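Local coordinates for protein neurotoxin (Clostridium botulinum, PDB 2QN0) that probably cleaves neuronal SNARE proteins as the zinc-dependent light-chain protease of botulinum neurotoxin serotype C1, at residues 251-265 against 373-385. Sequence-based numbering, arbitrary orientation.
Sequences SVTSNIFYSQYNVKL and KIYLSNVYTPVTA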
# COMPACT_ATOMS: atom_id res chain seq x y z
N SER A 251 -22.11 0.68 -8.35
CA SER A 251 -22.68 0.24 -7.09
C SER A 251 -23.17 1.41 -6.24
O SER A 251 -23.19 2.55 -6.69
CB SER A 251 -21.62 -0.53 -6.29
OG SER A 251 -20.89 -1.42 -7.12
N VAL A 252 -23.54 1.11 -5.00
CA VAL A 252 -24.00 2.12 -4.06
C VAL A 252 -23.46 1.83 -2.67
O VAL A 252 -23.06 0.71 -2.35
CB VAL A 252 -25.54 2.15 -3.96
CG1 VAL A 252 -26.15 2.48 -5.32
CG2 VAL A 252 -26.06 0.82 -3.44
N THR A 253 -23.43 2.87 -1.84
CA THR A 253 -22.98 2.74 -0.46
C THR A 253 -23.42 4.02 0.23
O THR A 253 -23.97 4.91 -0.41
CB THR A 253 -21.43 2.59 -0.38
OG1 THR A 253 -21.06 2.26 0.96
CG2 THR A 253 -20.74 3.88 -0.80
N SER A 254 -23.20 4.11 1.54
CA SER A 254 -23.59 5.30 2.27
C SER A 254 -22.45 5.74 3.18
O SER A 254 -21.96 4.96 3.99
CB SER A 254 -24.87 5.03 3.06
OG SER A 254 -24.74 3.87 3.87
N ASN A 255 -22.04 7.00 3.01
CA ASN A 255 -20.94 7.57 3.79
C ASN A 255 -21.30 7.81 5.25
O ASN A 255 -22.32 7.32 5.75
CB ASN A 255 -20.47 8.88 3.16
CG ASN A 255 -21.55 9.93 3.12
OD1 ASN A 255 -22.17 10.23 4.13
ND2 ASN A 255 -21.77 10.51 1.95
N ILE A 256 -20.45 8.58 5.93
CA ILE A 256 -20.62 8.89 7.34
C ILE A 256 -21.78 9.86 7.61
O ILE A 256 -22.15 10.08 8.77
CB ILE A 256 -19.32 9.49 7.93
CG1 ILE A 256 -19.00 10.83 7.27
CG2 ILE A 256 -18.17 8.53 7.70
CD1 ILE A 256 -17.75 11.50 7.81
N PHE A 257 -22.34 10.44 6.55
CA PHE A 257 -23.45 11.38 6.67
C PHE A 257 -24.57 11.06 5.67
O PHE A 257 -25.65 10.61 6.07
CB PHE A 257 -22.97 12.81 6.43
CG PHE A 257 -21.96 13.29 7.43
CD1 PHE A 257 -22.25 13.27 8.79
CD2 PHE A 257 -20.73 13.78 7.02
CE1 PHE A 257 -21.32 13.74 9.73
CE2 PHE A 257 -19.79 14.25 7.94
CZ PHE A 257 -20.09 14.23 9.30
N TYR A 258 -24.31 11.31 4.39
CA TYR A 258 -25.29 11.07 3.32
C TYR A 258 -25.89 9.67 3.33
O TYR A 258 -25.42 8.77 4.03
CB TYR A 258 -24.66 11.31 1.95
CG TYR A 258 -24.18 12.72 1.67
CD1 TYR A 258 -23.87 13.12 0.38
CD2 TYR A 258 -24.03 13.65 2.70
CE1 TYR A 258 -23.41 14.40 0.10
CE2 TYR A 258 -23.58 14.94 2.44
CZ TYR A 258 -23.27 15.31 1.14
OH TYR A 258 -22.82 16.58 0.87
N SER A 259 -26.93 9.49 2.52
CA SER A 259 -27.61 8.21 2.40
C SER A 259 -27.12 7.50 1.14
O SER A 259 -26.34 8.05 0.37
CB SER A 259 -29.13 8.40 2.33
OG SER A 259 -29.50 9.17 1.19
N GLN A 260 -27.59 6.27 0.94
CA GLN A 260 -27.20 5.45 -0.20
C GLN A 260 -27.00 6.25 -1.49
O GLN A 260 -27.94 6.82 -2.03
CB GLN A 260 -28.25 4.36 -0.42
CG GLN A 260 -27.75 3.18 -1.23
CD GLN A 260 -28.67 1.99 -1.11
OE1 GLN A 260 -29.84 2.06 -1.52
NE2 GLN A 260 -28.17 0.90 -0.56
N TYR A 261 -25.76 6.28 -1.97
CA TYR A 261 -25.40 6.99 -3.19
C TYR A 261 -24.58 6.09 -4.12
O TYR A 261 -23.88 5.20 -3.66
CB TYR A 261 -24.61 8.26 -2.85
CG TYR A 261 -23.35 8.01 -2.07
CD1 TYR A 261 -22.14 7.77 -2.71
CD2 TYR A 261 -23.37 7.99 -0.67
CE1 TYR A 261 -20.98 7.52 -1.98
CE2 TYR A 261 -22.22 7.74 0.06
CZ TYR A 261 -21.03 7.50 -0.60
OH TYR A 261 -19.89 7.23 0.13
N ASN A 262 -24.67 6.33 -5.42
CA ASN A 262 -23.96 5.52 -6.40
C ASN A 262 -22.46 5.79 -6.49
O ASN A 262 -22.00 6.93 -6.34
CB ASN A 262 -24.60 5.69 -7.78
CG ASN A 262 -24.67 7.13 -8.21
OD1 ASN A 262 -23.64 7.78 -8.41
ND2 ASN A 262 -25.89 7.65 -8.37
N VAL A 263 -21.70 4.74 -6.75
CA VAL A 263 -20.25 4.83 -6.86
C VAL A 263 -19.75 3.81 -7.87
O VAL A 263 -20.38 2.76 -8.07
CB VAL A 263 -19.57 4.55 -5.50
CG1 VAL A 263 -19.94 3.16 -5.01
CG2 VAL A 263 -18.06 4.67 -5.64
N LYS A 264 -18.63 4.11 -8.52
CA LYS A 264 -18.05 3.18 -9.49
C LYS A 264 -16.98 2.37 -8.77
O LYS A 264 -15.85 2.84 -8.60
CB LYS A 264 -17.43 3.95 -10.66
CG LYS A 264 -18.46 4.64 -11.55
CD LYS A 264 -17.80 5.28 -12.76
CE LYS A 264 -18.83 5.93 -13.67
NZ LYS A 264 -18.22 6.54 -14.88
N LEU A 265 -17.35 1.17 -8.35
CA LEU A 265 -16.43 0.29 -7.63
C LEU A 265 -15.38 -0.29 -8.57
O LEU A 265 -15.69 -1.07 -9.48
CB LEU A 265 -17.22 -0.85 -6.97
CG LEU A 265 -16.41 -1.88 -6.17
CD1 LEU A 265 -15.62 -1.18 -5.07
CD2 LEU A 265 -17.35 -2.92 -5.57
N LYS A 373 -17.65 -6.49 6.46
CA LYS A 373 -18.01 -7.67 5.68
C LYS A 373 -17.74 -7.47 4.19
O LYS A 373 -17.39 -8.41 3.48
CB LYS A 373 -19.48 -8.01 5.91
CG LYS A 373 -19.91 -9.31 5.25
CD LYS A 373 -21.35 -9.63 5.61
CE LYS A 373 -21.81 -10.93 4.97
NZ LYS A 373 -23.23 -11.22 5.32
N ILE A 374 -17.94 -6.24 3.72
CA ILE A 374 -17.71 -5.90 2.32
C ILE A 374 -16.98 -4.57 2.24
O ILE A 374 -17.02 -3.76 3.17
CB ILE A 374 -19.04 -5.76 1.53
CG1 ILE A 374 -20.02 -4.86 2.29
CG2 ILE A 374 -19.64 -7.14 1.28
CD1 ILE A 374 -21.28 -4.53 1.51
N TYR A 375 -16.30 -4.34 1.12
CA TYR A 375 -15.55 -3.11 0.92
C TYR A 375 -16.48 -1.89 1.01
O TYR A 375 -16.10 -0.84 1.52
CB TYR A 375 -14.85 -3.13 -0.44
CG TYR A 375 -14.07 -1.87 -0.74
CD1 TYR A 375 -12.89 -1.58 -0.04
CD2 TYR A 375 -14.50 -0.96 -1.70
CE1 TYR A 375 -12.17 -0.42 -0.31
CE2 TYR A 375 -13.78 0.20 -1.97
CZ TYR A 375 -12.62 0.47 -1.27
OH TYR A 375 -11.90 1.62 -1.54
N LEU A 376 -17.70 -2.04 0.51
CA LEU A 376 -18.66 -0.93 0.54
C LEU A 376 -19.60 -0.93 1.74
O LEU A 376 -20.72 -0.44 1.66
CB LEU A 376 -19.49 -0.92 -0.76
CG LEU A 376 -18.69 -0.67 -2.04
CD1 LEU A 376 -19.64 -0.68 -3.24
CD2 LEU A 376 -17.94 0.66 -1.94
N SER A 377 -19.15 -1.50 2.86
CA SER A 377 -19.96 -1.51 4.08
C SER A 377 -20.26 -0.06 4.43
O SER A 377 -19.42 0.82 4.22
CB SER A 377 -19.20 -2.14 5.25
OG SER A 377 -19.23 -3.56 5.22
N ASN A 378 -21.46 0.21 4.94
CA ASN A 378 -21.79 1.57 5.32
C ASN A 378 -20.82 1.94 6.44
O ASN A 378 -20.41 1.08 7.22
CB ASN A 378 -23.23 1.66 5.83
CG ASN A 378 -24.23 1.28 4.77
OD1 ASN A 378 -24.00 1.47 3.58
ND2 ASN A 378 -25.37 0.76 5.20
N VAL A 379 -20.45 3.22 6.52
CA VAL A 379 -19.53 3.65 7.56
C VAL A 379 -20.14 4.71 8.45
O VAL A 379 -21.13 5.35 8.10
CB VAL A 379 -18.21 4.17 6.95
CG1 VAL A 379 -17.54 3.06 6.15
CG2 VAL A 379 -18.48 5.38 6.06
N TYR A 380 -19.54 4.88 9.62
CA TYR A 380 -20.02 5.86 10.59
C TYR A 380 -18.90 6.84 10.88
O TYR A 380 -17.98 7.00 10.08
CB TYR A 380 -20.46 5.14 11.86
CG TYR A 380 -21.55 4.13 11.61
CD1 TYR A 380 -22.87 4.53 11.44
CD2 TYR A 380 -21.26 2.77 11.51
CE1 TYR A 380 -23.88 3.61 11.17
CE2 TYR A 380 -22.26 1.84 11.24
CZ TYR A 380 -23.56 2.26 11.07
OH TYR A 380 -24.55 1.34 10.81
N THR A 381 -18.96 7.52 12.03
CA THR A 381 -17.91 8.48 12.35
C THR A 381 -16.61 7.75 12.62
O THR A 381 -16.57 6.80 13.39
CB THR A 381 -18.28 9.33 13.58
OG1 THR A 381 -19.56 9.94 13.38
CG2 THR A 381 -17.24 10.42 13.80
N PRO A 382 -15.51 8.18 11.98
CA PRO A 382 -14.20 7.56 12.17
C PRO A 382 -13.72 7.74 13.61
O PRO A 382 -14.09 8.72 14.27
CB PRO A 382 -13.31 8.30 11.18
CG PRO A 382 -14.27 8.78 10.13
CD PRO A 382 -15.44 9.23 10.95
N VAL A 383 -12.90 6.81 14.08
CA VAL A 383 -12.35 6.90 15.43
C VAL A 383 -10.84 6.77 15.36
O VAL A 383 -10.28 6.39 14.34
CB VAL A 383 -12.90 5.77 16.35
CG1 VAL A 383 -14.40 5.94 16.55
CG2 VAL A 383 -12.58 4.40 15.77
N THR A 384 -10.18 7.13 16.46
CA THR A 384 -8.73 7.00 16.52
C THR A 384 -8.37 6.55 17.92
O THR A 384 -9.24 6.41 18.78
CB THR A 384 -8.02 8.33 16.17
OG1 THR A 384 -6.61 8.09 16.04
CG2 THR A 384 -8.25 9.38 17.26
N ALA A 385 -7.09 6.30 18.15
CA ALA A 385 -6.63 5.85 19.45
C ALA A 385 -5.12 6.00 19.53
O ALA A 385 -4.46 6.23 18.51
CB ALA A 385 -7.01 4.39 19.66
O HOH W 1 -19.15 3.15 2.50
O HOH W 2 -25.58 1.21 1.52
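Leu-376, third residue of the type I turn 374-377, lies against the hairpin strands 248-253 and 261-266. Leu-376 CB lies 3.9 Å from Thr-253 OG1 and touches Thr-253 CB as well. Beyond it, with chi1 at -63°, CG is turned directly away from the residue's own carbonyl carbon, and the extended second torsion carries CD1 on over the hairpin. There Leu-376 CD1 touches Ser-251 CB at 3.6 Å, with the carbonyl O of Val-252, Val-263 CG1 and Leu-265 CD2 also near, so this one methyl bridges both strands.

The carbonyl of Leu-376 is gripped as well: Thr-253 OG1 donates to Leu-376 O at 2.8 Å, approaching from above the carbonyl plane, 47° out of it. The same hydroxyl accepts from a water that also donates to Ser-377 O, tying the end of the turn to the strand.

Further along, Val-379 N gives a weak hydrogen bond to Ser-254 O, 3.4 Å long but fairly straight (164°). Next to it Val-379 CG2 packs on Ile-256 CG2 at 3.6 Å. At the other end, Leu-265 CD1 approaches the Tyr-375 ring obliquely, 3.6 Å from Tyr-375 CD2.

Tyr-375 also touches Glu-269, a zinc ligand on helix 267-273, and the nearest atom of its side chain is about 4 Å from the zinc ion, so this end of the contact borders the active site. Leu-265 leans on Ile-270 of that helix, while past Tyr-380 the chain enters strand 383-384, which pairs antiparallel with strand 422-423.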